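Local coordinates for envelope glycoprotein (Thogoto virus, PDB 5XEA) that probably attaches the virus to its host-cell receptor and later drives fusion of the viral and host membranes, at residues 124-129 with 438-443; 93-98 with 134-139. All blocks are in the same frame, centred on the assembly; numbering follows the deposited sequence.

Contact 1: residues 124-129 with 438-443; sequences RRDANW and MYTKNG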
ATOM      1  N   ARG B 124     -37.428 -18.352   2.197  1.00 34.84           N
ATOM      2  CA  ARG B 124     -37.302 -19.719   1.708  1.00 36.27           C
ATOM      3  C   ARG B 124     -38.339 -20.585   2.413  1.00 37.47           C
ATOM      4  O   ARG B 124     -38.243 -20.803   3.619  1.00 37.99           O
ATOM      5  CB  ARG B 124     -35.905 -20.272   1.941  1.00 35.35           C
ATOM      6  CG  ARG B 124     -35.849 -21.771   1.626  1.00 39.94           C
ATOM      7  CD  ARG B 124     -34.493 -22.330   1.953  1.00 38.76           C
ATOM      8  NE  ARG B 124     -34.432 -23.751   1.675  1.00 39.52           N
ATOM      9  CZ  ARG B 124     -33.347 -24.488   1.862  1.00 48.48           C
ATOM     10  NH1 ARG B 124     -32.232 -23.923   2.312  1.00 51.13           N
ATOM     11  NH2 ARG B 124     -33.373 -25.784   1.597  1.00 49.56           N
ATOM     12  N   ARG B 125     -39.327 -21.075   1.671  1.00 35.84           N
ATOM     13  CA  ARG B 125     -40.394 -21.888   2.259  1.00 39.65           C
ATOM     14  C   ARG B 125     -40.735 -23.032   1.312  1.00 40.17           C
ATOM     15  O   ARG B 125     -40.848 -22.819   0.099  1.00 36.28           O
ATOM     16  CB  ARG B 125     -41.640 -21.029   2.538  1.00 37.38           C
ATOM     17  CG  ARG B 125     -42.762 -21.742   3.286  1.00 56.60           C
ATOM     18  CD  ARG B 125     -43.812 -20.744   3.794  1.00 56.83           C
ATOM     19  NE  ARG B 125     -44.948 -21.423   4.419  1.00 56.25           N
ATOM     20  CZ  ARG B 125     -45.048 -21.677   5.720  1.00 54.47           C
ATOM     21  NH1 ARG B 125     -44.077 -21.306   6.548  1.00 55.25           N
ATOM     22  NH2 ARG B 125     -46.119 -22.297   6.201  1.00 51.42           N
ATOM     23  N   ASP B 126     -40.879 -24.244   1.850  1.00 40.20           N
ATOM     24  CA  ASP B 126     -41.308 -25.384   1.029  1.00 43.27           C
ATOM     25  C   ASP B 126     -42.338 -26.242   1.768  1.00 43.39           C
ATOM     26  O   ASP B 126     -42.263 -27.473   1.794  1.00 41.42           O
ATOM     27  CB  ASP B 126     -40.118 -26.222   0.564  1.00 45.32           C
ATOM     28  CG  ASP B 126     -39.281 -26.766   1.707  1.00 56.56           C
ATOM     29  OD1 ASP B 126     -39.707 -26.677   2.884  1.00 60.78           O
ATOM     30  OD2 ASP B 126     -38.188 -27.301   1.410  1.00 66.92           O
ATOM     31  N   ALA B 127     -43.340 -25.585   2.341  1.00 45.60           N
ATOM     32  CA  ALA B 127     -44.393 -26.292   3.062  1.00 43.01           C
ATOM     33  C   ALA B 127     -45.161 -27.237   2.138  1.00 35.76           C
ATOM     34  O   ALA B 127     -45.286 -27.002   0.928  1.00 37.81           O
ATOM     35  CB  ALA B 127     -45.347 -25.291   3.708  1.00 40.59           C
ATOM     36  N   ASN B 128     -45.684 -28.320   2.728  1.00 39.98           N
ATOM     37  CA  ASN B 128     -46.358 -29.406   2.018  1.00 35.17           C
ATOM     38  C   ASN B 128     -47.354 -30.058   2.971  1.00 36.26           C
ATOM     39  O   ASN B 128     -47.336 -31.276   3.130  1.00 38.63           O
ATOM     40  CB  ASN B 128     -45.319 -30.436   1.542  1.00 36.08           C
ATOM     41  CG  ASN B 128     -45.856 -31.416   0.493  1.00 36.25           C
ATOM     42  OD1 ASN B 128     -46.860 -31.165  -0.176  1.00 38.17           O
ATOM     43  ND2 ASN B 128     -45.139 -32.529   0.321  1.00 35.57           N
ATOM     44  N   TRP B 129     -48.182 -29.263   3.656  1.00 36.53           N
ATOM     45  CA  TRP B 129     -48.940 -29.784   4.782  1.00 43.82           C
ATOM     46  C   TRP B 129     -50.359 -30.213   4.408  1.00 46.20           C
ATOM     47  O   TRP B 129     -51.096 -30.669   5.288  1.00 46.58           O
ATOM     48  CB  TRP B 129     -48.994 -28.769   5.933  1.00 39.95           C
ATOM     49  CG  TRP B 129     -49.300 -27.364   5.522  1.00 42.27           C
ATOM     50  CD1 TRP B 129     -48.401 -26.338   5.388  1.00 44.92           C
ATOM     51  CD2 TRP B 129     -50.589 -26.809   5.233  1.00 43.65           C
ATOM     52  NE1 TRP B 129     -49.053 -25.186   5.015  1.00 40.33           N
ATOM     53  CE2 TRP B 129     -50.396 -25.447   4.914  1.00 47.96           C
ATOM     54  CE3 TRP B 129     -51.890 -27.336   5.195  1.00 47.00           C
ATOM     55  CZ2 TRP B 129     -51.445 -24.606   4.561  1.00 42.66           C
ATOM     56  CZ3 TRP B 129     -52.935 -26.496   4.848  1.00 52.02           C
ATOM     57  CH2 TRP B 129     -52.703 -25.144   4.537  1.00 46.84           C
ATOM     58  N   MET B 438     -30.403 -20.083   4.666  1.00 34.10           N
ATOM     59  CA  MET B 438     -29.723 -20.933   5.643  1.00 35.46           C
ATOM     60  C   MET B 438     -30.646 -22.027   6.203  1.00 38.15           C
ATOM     61  O   MET B 438     -30.208 -23.161   6.437  1.00 42.59           O
ATOM     62  CB  MET B 438     -29.185 -20.077   6.776  1.00 33.61           C
ATOM     63  CG  MET B 438     -28.292 -20.845   7.689  1.00 39.87           C
ATOM     64  SD  MET B 438     -27.545 -19.720   8.858  1.00 48.67           S
ATOM     65  CE  MET B 438     -26.306 -18.937   7.804  1.00 33.17           C
ATOM     66  N   TYR B 439     -31.916 -21.716   6.423  1.00 37.65           N
ATOM     67  CA  TYR B 439     -32.879 -22.767   6.757  1.00 40.56           C
ATOM     68  C   TYR B 439     -34.246 -22.386   6.203  1.00 47.25           C
ATOM     69  O   TYR B 439     -34.534 -21.212   5.945  1.00 39.98           O
ATOM     70  CB  TYR B 439     -32.950 -23.031   8.277  1.00 44.38           C
ATOM     71  CG  TYR B 439     -33.177 -21.781   9.107  1.00 47.39           C
ATOM     72  CD1 TYR B 439     -34.460 -21.386   9.452  1.00 41.17           C
ATOM     73  CD2 TYR B 439     -32.110 -20.994   9.534  1.00 43.94           C
ATOM     74  CE1 TYR B 439     -34.691 -20.247  10.193  1.00 45.33           C
ATOM     75  CE2 TYR B 439     -32.328 -19.826  10.293  1.00 45.41           C
ATOM     76  CZ  TYR B 439     -33.620 -19.469  10.620  1.00 49.92           C
ATOM     77  OH  TYR B 439     -33.889 -18.337  11.359  1.00 47.36           O
ATOM     78  N   THR B 440     -35.081 -23.402   6.002  1.00 40.93           N
ATOM     79  CA  THR B 440     -36.428 -23.175   5.520  1.00 43.25           C
ATOM     80  C   THR B 440     -37.314 -22.655   6.653  1.00 45.65           C
ATOM     81  O   THR B 440     -37.155 -23.015   7.825  1.00 43.98           O
ATOM     82  CB  THR B 440     -36.989 -24.468   4.924  1.00 52.90           C
ATOM     83  OG1 THR B 440     -38.170 -24.172   4.174  1.00 68.17           O
ATOM     84  CG2 THR B 440     -37.339 -25.474   6.035  1.00 50.77           C
ATOM     85  N   LYS B 441     -38.236 -21.770   6.302  1.00 40.76           N
ATOM     86  CA  LYS B 441     -39.131 -21.164   7.284  1.00 44.07           C
ATOM     87  C   LYS B 441     -40.515 -21.790   7.090  1.00 51.04           C
ATOM     88  O   LYS B 441     -41.407 -21.194   6.488  1.00 51.30           O
ATOM     89  CB  LYS B 441     -39.159 -19.616   7.127  1.00 46.97           C
ATOM     90  CG  LYS B 441     -37.784 -18.958   6.839  1.00 53.33           C
ATOM     91  CD  LYS B 441     -36.977 -18.675   8.096  1.00 50.70           C
ATOM     92  CE  LYS B 441     -35.680 -17.865   7.780  1.00 51.70           C
ATOM     93  NZ  LYS B 441     -34.732 -18.605   6.881  1.00 44.75           N
ATOM     94  N   ASN B 442     -40.685 -23.014   7.599  1.00 56.22           N
ATOM     95  CA  ASN B 442     -41.877 -23.823   7.328  1.00 68.19           C
ATOM     96  C   ASN B 442     -42.901 -23.836   8.458  1.00 80.52           C
ATOM     97  O   ASN B 442     -43.817 -24.666   8.429  1.00 83.20           O
ATOM     98  CB  ASN B 442     -41.486 -25.269   7.004  1.00 63.64           C
ATOM     99  CG  ASN B 442     -40.922 -25.418   5.609  1.00 66.80           C
ATOM    100  OD1 ASN B 442     -41.004 -24.496   4.784  1.00 51.63           O
ATOM    101  ND2 ASN B 442     -40.351 -26.585   5.329  1.00 71.96           N
ATOM    102  N   GLY B 443     -42.775 -22.961   9.451  1.00 72.24           N
ATOM    103  CA  GLY B 443     -43.859 -22.772  10.403  1.00 83.83           C
ATOM    104  C   GLY B 443     -44.765 -21.666   9.896  1.00 92.70           C
ATOM    105  O   GLY B 443     -44.270 -20.750   9.240  1.00 96.90           O
TER
HETATM  106  O   HOH W   1     -35.770 -17.274   4.275  1.00 40.05           O
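Tyr439 joins through its backbone, its carbonyl O lying 4.1 Å from CD of Arg124, whose extended chain (chi1 171°) runs on past Thr440 at about a right angle. Backbone N of Thr440 sits over one face of the Arg124 guanidinium, while NH1 of that arginine is held by the carbonyl O of Met437. The Thr440 hydroxyl stands 2.9 Å from Asn442 OD1 and 3.2 Å from Asp126 OD1, both within reach of its one proton. At Lys441 the main chains join, N donating to Arg124 O over 2.9 Å. Its side chain, bent at chi2 and chi4, doubles back to put NZ on Tyr439 O and above the rim of the Tyr439 ring; a water links the same ammonium to Arg124 N. Asn442 suits its place because an amide both gives and takes: OD1 receives Asp126 N on a lone pair at 2.9 Å, and ND2 turns to Asp126 OD1, which lies in its amide plane. The modelled 2.5 Å from ND2 to OD1 is doubtfully short. The Asp126 torsion (chi1 58°) brings OD1 back beside its own backbone N, so that N-H and carboxylate both face the Asn442 amide. NH1 of Arg125 comes down on O of the poorly ordered Gly443 from well above the carbonyl plane, at 2.8 Å; the same NH1 makes a weak bond to Lys441 O, while NH2 meets Asp97. Tyr439 also packs edge-to-face on Trp50 of a second subunit. Chiefly, then, polar groups hold the run after helix 421-437 to the loop before strand 133-156. Burying Arg124 NE without a partner is a cost. Arg125 and Asn442 bond to main-chain atoms, so the hold rests partly on backbone geometry.

Contact 2: residues 93-98 with 134-139; sequences DICHDC and HMCNID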
ATOM      1  N   ASP B  93     -45.139 -12.391  -9.050  1.00 37.79           N
ATOM      2  CA  ASP B  93     -46.112 -12.678  -8.004  1.00 43.44           C
ATOM      3  C   ASP B  93     -45.534 -13.659  -6.993  1.00 43.73           C
ATOM      4  O   ASP B  93     -44.754 -14.547  -7.336  1.00 41.84           O
ATOM      5  CB  ASP B  93     -47.400 -13.257  -8.602  1.00 51.32           C
ATOM      6  CG  ASP B  93     -48.167 -12.237  -9.435  1.00 63.94           C
ATOM      7  OD1 ASP B  93     -48.242 -11.059  -9.016  1.00 63.90           O
ATOM      8  OD2 ASP B  93     -48.688 -12.615 -10.511  1.00 68.72           O
ATOM      9  N   ILE B  94     -45.930 -13.493  -5.734  1.00 45.37           N
ATOM     10  CA  ILE B  94     -45.496 -14.381  -4.667  1.00 42.61           C
ATOM     11  C   ILE B  94     -46.668 -15.266  -4.264  1.00 42.06           C
ATOM     12  O   ILE B  94     -47.838 -14.885  -4.382  1.00 46.13           O
ATOM     13  CB  ILE B  94     -44.921 -13.625  -3.446  1.00 46.21           C
ATOM     14  CG1 ILE B  94     -45.979 -13.401  -2.374  1.00 56.50           C
ATOM     15  CG2 ILE B  94     -44.214 -12.286  -3.870  1.00 43.75           C
ATOM     16  CD1 ILE B  94     -45.531 -13.857  -1.000  1.00 62.55           C
ATOM     17  N   CYS B  95     -46.347 -16.471  -3.810  1.00 42.14           N
ATOM     18  CA  CYS B  95     -47.339 -17.472  -3.436  1.00 45.66           C
ATOM     19  C   CYS B  95     -46.938 -18.013  -2.085  1.00 45.08           C
ATOM     20  O   CYS B  95     -45.845 -18.573  -1.942  1.00 42.59           O
ATOM     21  CB  CYS B  95     -47.411 -18.619  -4.451  1.00 47.18           C
ATOM     22  SG  CYS B  95     -48.273 -18.243  -5.966  1.00 79.68           S
ATOM     23  N   HIS B  96     -47.807 -17.845  -1.103  1.00 42.66           N
ATOM     24  CA  HIS B  96     -47.611 -18.422   0.216  1.00 40.36           C
ATOM     25  C   HIS B  96     -48.561 -19.606   0.381  1.00 42.75           C
ATOM     26  O   HIS B  96     -49.778 -19.416   0.499  1.00 42.16           O
ATOM     27  CB  HIS B  96     -47.858 -17.377   1.297  1.00 42.93           C
ATOM     28  CG  HIS B  96     -47.446 -17.826   2.661  1.00 45.18           C
ATOM     29  ND1 HIS B  96     -48.303 -18.478   3.518  1.00 54.02           N
ATOM     30  CD2 HIS B  96     -46.268 -17.715   3.318  1.00 46.85           C
ATOM     31  CE1 HIS B  96     -47.671 -18.752   4.647  1.00 59.13           C
ATOM     32  NE2 HIS B  96     -46.434 -18.297   4.550  1.00 59.45           N
ATOM     33  N   ASP B  97     -48.003 -20.819   0.407  1.00 39.15           N
ATOM     34  CA  ASP B  97     -48.755 -22.032   0.732  1.00 46.28           C
ATOM     35  C   ASP B  97     -50.020 -22.132  -0.128  1.00 47.52           C
ATOM     36  O   ASP B  97     -51.116 -22.385   0.362  1.00 46.02           O
ATOM     37  CB  ASP B  97     -49.088 -22.088   2.227  1.00 46.38           C
ATOM     38  CG  ASP B  97     -47.889 -22.509   3.101  1.00 49.15           C
ATOM     39  OD1 ASP B  97     -46.757 -22.574   2.584  1.00 45.27           O
ATOM     40  OD2 ASP B  97     -48.068 -22.775   4.321  1.00 44.97           O
ATOM     41  N   CYS B  98     -49.856 -21.898  -1.429  1.00 39.12           N
ATOM     42  CA  CYS B  98     -50.957 -21.998  -2.382  1.00 39.22           C
ATOM     43  C   CYS B  98     -51.143 -23.463  -2.755  1.00 44.85           C
ATOM     44  O   CYS B  98     -50.313 -24.039  -3.468  1.00 48.34           O
ATOM     45  CB  CYS B  98     -50.675 -21.160  -3.622  1.00 44.86           C
ATOM     46  SG  CYS B  98     -50.517 -19.375  -3.319  1.00 54.94           S
ATOM     47  N   HIS B 134     -51.276 -30.695  -3.887  1.00 34.44           N
ATOM     48  CA  HIS B 134     -50.035 -30.012  -4.205  1.00 33.32           C
ATOM     49  C   HIS B 134     -49.962 -28.687  -3.457  1.00 40.03           C
ATOM     50  O   HIS B 134     -50.989 -28.074  -3.135  1.00 39.37           O
ATOM     51  CB  HIS B 134     -49.933 -29.748  -5.698  1.00 37.89           C
ATOM     52  CG  HIS B 134     -49.914 -30.989  -6.522  1.00 37.97           C
ATOM     53  ND1 HIS B 134     -48.753 -31.523  -7.029  1.00 43.85           N
ATOM     54  CD2 HIS B 134     -50.914 -31.810  -6.920  1.00 35.25           C
ATOM     55  CE1 HIS B 134     -49.036 -32.619  -7.710  1.00 40.31           C
ATOM     56  NE2 HIS B 134     -50.340 -32.812  -7.665  1.00 47.89           N
ATOM     57  N   MET B 135     -48.739 -28.237  -3.184  1.00 37.57           N
ATOM     58  CA  MET B 135     -48.588 -26.953  -2.523  1.00 32.94           C
ATOM     59  C   MET B 135     -47.445 -26.186  -3.173  1.00 37.55           C
ATOM     60  O   MET B 135     -46.405 -26.759  -3.500  1.00 34.08           O
ATOM     61  CB  MET B 135     -48.375 -27.126  -1.017  1.00 39.49           C
ATOM     62  CG  MET B 135     -48.514 -25.803  -0.253  1.00 39.76           C
ATOM     63  SD  MET B 135     -48.596 -26.005   1.524  1.00 46.86           S
ATOM     64  CE  MET B 135     -50.316 -26.482   1.702  1.00 38.24           C
ATOM     65  N   CYS B 136     -47.676 -24.895  -3.388  1.00 34.80           N
ATOM     66  CA  CYS B 136     -46.816 -24.023  -4.172  1.00 41.62           C
ATOM     67  C   CYS B 136     -46.349 -22.872  -3.289  1.00 35.77           C
ATOM     68  O   CYS B 136     -47.157 -22.224  -2.614  1.00 37.92           O
ATOM     69  CB  CYS B 136     -47.565 -23.497  -5.407  1.00 41.82           C
ATOM     70  SG  CYS B 136     -46.726 -22.222  -6.396  1.00 51.32           S
ATOM     71  N   ASN B 137     -45.043 -22.642  -3.263  1.00 37.87           N
ATOM     72  CA  ASN B 137     -44.504 -21.442  -2.633  1.00 38.90           C
ATOM     73  C   ASN B 137     -43.593 -20.759  -3.632  1.00 34.90           C
ATOM     74  O   ASN B 137     -42.696 -21.399  -4.196  1.00 36.73           O
ATOM     75  CB  ASN B 137     -43.747 -21.765  -1.337  1.00 37.78           C
ATOM     76  CG  ASN B 137     -44.658 -21.800  -0.123  1.00 45.81           C
ATOM     77  OD1 ASN B 137     -45.085 -20.756   0.373  1.00 40.63           O
ATOM     78  ND2 ASN B 137     -44.960 -23.005   0.364  1.00 42.03           N
ATOM     79  N   ILE B 138     -43.845 -19.473  -3.876  1.00 37.45           N
ATOM     80  CA  ILE B 138     -42.979 -18.647  -4.702  1.00 36.38           C
ATOM     81  C   ILE B 138     -42.656 -17.359  -3.955  1.00 35.26           C
ATOM     82  O   ILE B 138     -43.561 -16.694  -3.434  1.00 37.18           O
ATOM     83  CB  ILE B 138     -43.626 -18.300  -6.054  1.00 38.98           C
ATOM     84  CG1 ILE B 138     -44.130 -19.547  -6.775  1.00 39.77           C
ATOM     85  CG2 ILE B 138     -42.645 -17.486  -6.934  1.00 33.56           C
ATOM     86  CD1 ILE B 138     -44.756 -19.210  -8.102  1.00 47.90           C
ATOM     87  N   ASP B 139     -41.373 -16.976  -3.952  1.00 37.36           N
ATOM     88  CA  ASP B 139     -40.987 -15.653  -3.470  1.00 34.13           C
ATOM     89  C   ASP B 139     -39.813 -15.159  -4.299  1.00 35.83           C
ATOM     90  O   ASP B 139     -39.170 -15.915  -5.038  1.00 35.09           O
ATOM     91  CB  ASP B 139     -40.665 -15.659  -1.965  1.00 37.70           C
ATOM     92  CG  ASP B 139     -40.746 -14.260  -1.334  1.00 47.78           C
ATOM     93  OD1 ASP B 139     -41.113 -13.286  -2.049  1.00 39.96           O
ATOM     94  OD2 ASP B 139     -40.424 -14.139  -0.129  1.00 42.72           O
TER
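Cys95 and Ile138 form a hydrogen-bonded antiparallel pair, as do Cys98 and Cys136; two residues, His96 and Asp97, stand opposite the single Asn137, so a beta bulge lies between the pairs. Cys95 N reaches Ile138 O at 2.8 Å, and Ile138 N returns a bond to Cys95 O on a lone pair. Beyond the bulge, Cys98 N meets Cys136 O in the carbonyl plane, and Cys136 N closes the second pair on Cys98 O at 2.8 Å. The side chains of all four residues share one face of the sheet, where small cysteines fit beside the branched isoleucine: CB of Cys95 touches CB of Ile138 at 4.1 Å. Cys136 swings SG anti to its backbone N (chi1 172°), and that sulfur is tied by a disulfide to Cys106.

The corner at His96 and Asp97 is met by Asn137, on the other side of strand 133-156. Its OD1 takes Asp97 N at 2.9 Å, the N-H coming from above the carbonyl plane, so the side-chain amide stands in where the bulge breaks the ladder. Its ND2 meets OD1 of Asp97 nearly head-on at 2.9 Å, with the carboxylate and amide planes 72° apart. Against the same turn, SD of Met135 rests 3.9 Å from CG of Asp97, a long flexible side chain filling in alongside the carboxylate. Farther out, Ala52 of strand 40-56 pairs with the backbone of Asn137, and Trp129 NE1 and Arg125 NH2 both reach OD2 of Asp97.

Overall arrangement
The centres of contacts 1 and 2 lie 11 Å apart, toward one end of the long subunit, and their segments alternate along the chain. Asp97 joins them: its OD2 accepts Arg125 NH2 in a salt bridge of 2.7 Å and probably a hydrogen bond from Trp129 NE1, also 2.7 Å. Apolar atoms fill in around these bonds, CE of Met135 lying 3.4 Å from CE2 of Trp129. Contact 2 thus gives the sheet face, on the Met135 and Asn137 side, on which loop 124-129 rests, and contact 1 lays residues 438-443 over that loop. This layering is consistent with class III fusogens after fusion, whose C-terminal segment runs along the fusion domain.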